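Local coordinates for type VI immunity protein Atu4351 (Agrobacterium fabrum, PDB 6ITW) that serves as the type VI secretion immunity protein Tdi1 and probably protects the bacterium from its cognate effector toxin, at residues Asp76-Pro81 with Ala218-Gly223. Numbering follows the deposited sequence.
Sequences DKQLNP and AVRTIG
Arg220 forms a bidentate salt bridge with Asp76. It joins strand 218-221, an outermost strand of the mixed sheet, to the loop between helix 66-73 and strand 84-90, a loop that belongs to the GAD-like domain. Asp76 also opens an Asx motif in this loop. Backbone bonds to Leu208 hold Val219 and Arg220 in the sheet. The Arg220 side chain then leaves the strand toward the loop. Its CG sits between the backbone N and the carbonyl carbon (chi1 58°), and the chain runs extended as far as NE. This carries the guanidinium to Asp76, which reaches out from the other side. The two flat groups are nearly coplanar, 20° apart. Arg220 NH2 bonds to Asp76 OD2 at 3.0 Å, on the syn lone pair and in the guanidinium plane. Arg220 NH1 pairs with Asp76 OD1; the modelled separation of 2.4 Å is very short and its exact value doubtful. Arg220 NH2 also donates to Gln78 OE1 at 2.7 Å. That oxygen is met in its carbonyl plane, on a lone pair, while the amide is turned well out of the guanidinium plane. The loop fixes the carboxylate in turn: Leu79 N donates almost straight to Asp76 OD2 at 3.0 Å, from the anti side and somewhat out of the carboxylate plane. Asp76 OD2 thus accepts from both segments. These donors would probably stabilise the charged carboxylate. Ile222 comes next, packing on Leu73, Val114 and Leu208. Its CG2 lies 3.6 Å from Asp76 OD1, and its CD1 3.7 Å from the same oxygen; these methyl groups give the buried carboxylate oxygen an apolar neighbour. Gly223 N donates to the anti lone pair of Asp76 OD1 at 2.9 Å, with an N-H...O angle of 166°.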
loop_
_atom_site.group_PDB
_atom_site.type_symbol
_atom_site.label_atom_id
_atom_site.label_comp_id
_atom_site.label_asym_id
_atom_site.label_seq_id
_atom_site.Cartn_x
_atom_site.Cartn_y
_atom_site.Cartn_z
ATOM N N ASP A 76 -8.811 -2.306 -15.342
ATOM C CA ASP A 76 -8.221 -3.635 -15.329
ATOM C C ASP A 76 -9.300 -4.701 -15.171
ATOM O O ASP A 76 -10.267 -4.524 -14.428
ATOM C CB ASP A 76 -7.194 -3.769 -14.211
ATOM C CG ASP A 76 -6.189 -4.857 -14.501
ATOM O OD1 ASP A 76 -5.195 -4.558 -15.211
ATOM O OD2 ASP A 76 -6.405 -6.008 -14.060
ATOM N N LYS A 77 -9.118 -5.826 -15.865
ATOM C CA LYS A 77 -10.124 -6.888 -15.835
ATOM C C LYS A 77 -9.967 -7.785 -14.616
ATOM O O LYS A 77 -10.964 -8.191 -14.006
ATOM C CB LYS A 77 -10.045 -7.735 -17.105
ATOM C CG LYS A 77 -10.000 -6.931 -18.405
ATOM C CD LYS A 77 -11.241 -6.045 -18.600
ATOM C CE LYS A 77 -11.167 -5.317 -19.944
ATOM N NZ LYS A 77 -12.232 -4.289 -20.115
ATOM N N GLN A 78 -8.731 -8.113 -14.252
ATOM C CA GLN A 78 -8.478 -9.007 -13.129
ATOM C C GLN A 78 -8.453 -8.296 -11.776
ATOM O O GLN A 78 -9.011 -8.810 -10.799
ATOM C CB GLN A 78 -7.160 -9.728 -13.347
ATOM C CG GLN A 78 -7.084 -10.433 -14.675
ATOM C CD GLN A 78 -5.856 -11.289 -14.771
ATOM O OE1 GLN A 78 -4.727 -10.786 -14.733
ATOM N NE2 GLN A 78 -6.057 -12.599 -14.873
ATOM N N LEU A 79 -7.794 -7.140 -11.685
ATOM C CA LEU A 79 -7.738 -6.366 -10.441
ATOM C C LEU A 79 -8.680 -5.178 -10.583
ATOM O O LEU A 79 -8.270 -4.032 -10.784
ATOM C CB LEU A 79 -6.313 -5.922 -10.141
ATOM C CG LEU A 79 -5.343 -7.072 -9.941
ATOM C CD1 LEU A 79 -3.959 -6.513 -9.625
ATOM C CD2 LEU A 79 -5.870 -8.017 -8.849
ATOM N N ASN A 80 -9.960 -5.465 -10.464
ATOM C CA ASN A 80 -10.985 -4.462 -10.693
ATOM C C ASN A 80 -10.993 -3.442 -9.556
ATOM O O ASN A 80 -11.188 -3.824 -8.394
ATOM C CB ASN A 80 -12.324 -5.187 -10.828
ATOM C CG ASN A 80 -13.516 -4.262 -10.818
ATOM O OD1 ASN A 80 -13.418 -3.057 -11.084
ATOM N ND2 ASN A 80 -14.669 -4.831 -10.504
ATOM N N PRO A 81 -10.813 -2.149 -9.837
ATOM C CA PRO A 81 -10.778 -1.160 -8.739
ATOM C C PRO A 81 -11.981 -1.236 -7.812
ATOM O O PRO A 81 -11.832 -1.030 -6.598
ATOM C CB PRO A 81 -10.725 0.196 -9.464
ATOM C CG PRO A 81 -10.563 -0.093 -10.920
ATOM C CD PRO A 81 -10.817 -1.540 -11.178
ATOM N N ALA A 218 7.837 -9.068 -15.667
ATOM C CA ALA A 218 6.746 -8.167 -16.000
ATOM C C ALA A 218 5.712 -8.924 -16.823
ATOM O O ALA A 218 6.057 -9.620 -17.780
ATOM C CB ALA A 218 7.276 -6.949 -16.759
ATOM N N VAL A 219 4.448 -8.798 -16.443
ATOM C CA VAL A 219 3.370 -9.571 -17.042
ATOM C C VAL A 219 2.572 -8.742 -18.037
ATOM O O VAL A 219 2.322 -9.187 -19.154
ATOM C CB VAL A 219 2.458 -10.159 -15.939
ATOM C CG1 VAL A 219 1.256 -10.872 -16.546
ATOM C CG2 VAL A 219 3.247 -11.106 -15.044
ATOM N N ARG A 220 2.153 -7.536 -17.655
ATOM C CA ARG A 220 1.374 -6.683 -18.553
ATOM C C ARG A 220 1.241 -5.298 -17.933
ATOM O O ARG A 220 1.701 -5.039 -16.816
ATOM C CB ARG A 220 -0.017 -7.261 -18.836
ATOM C CG ARG A 220 -0.866 -7.485 -17.589
ATOM C CD ARG A 220 -2.270 -7.960 -17.927
ATOM N NE ARG A 220 -3.023 -8.372 -16.734
ATOM C CZ ARG A 220 -3.869 -7.591 -16.062
ATOM N NH1 ARG A 220 -4.081 -6.335 -16.445
ATOM N NH2 ARG A 220 -4.507 -8.064 -14.996
ATOM N N THR A 221 0.602 -4.408 -18.684
ATOM C CA THR A 221 0.246 -3.077 -18.223
ATOM C C THR A 221 -1.142 -3.087 -17.598
ATOM O O THR A 221 -2.079 -3.647 -18.176
ATOM C CB THR A 221 0.284 -2.103 -19.389
ATOM O OG1 THR A 221 1.637 -1.993 -19.832
ATOM C CG2 THR A 221 -0.214 -0.739 -18.948
ATOM N N ILE A 222 -1.270 -2.475 -16.413
ATOM C CA ILE A 222 -2.565 -2.410 -15.753
ATOM C C ILE A 222 -3.521 -1.638 -16.648
ATOM O O ILE A 222 -3.132 -0.654 -17.296
ATOM C CB ILE A 222 -2.448 -1.760 -14.362
ATOM C CG1 ILE A 222 -1.596 -2.618 -13.420
ATOM C CG2 ILE A 222 -3.835 -1.525 -13.745
ATOM C CD1 ILE A 222 -2.178 -3.975 -13.130
ATOM N N GLY A 223 -4.778 -2.100 -16.705
ATOM C CA GLY A 223 -5.792 -1.544 -17.585
ATOM C C GLY A 223 -5.720 -2.017 -19.021
ATOM O O GLY A 223 -6.561 -1.603 -19.836
#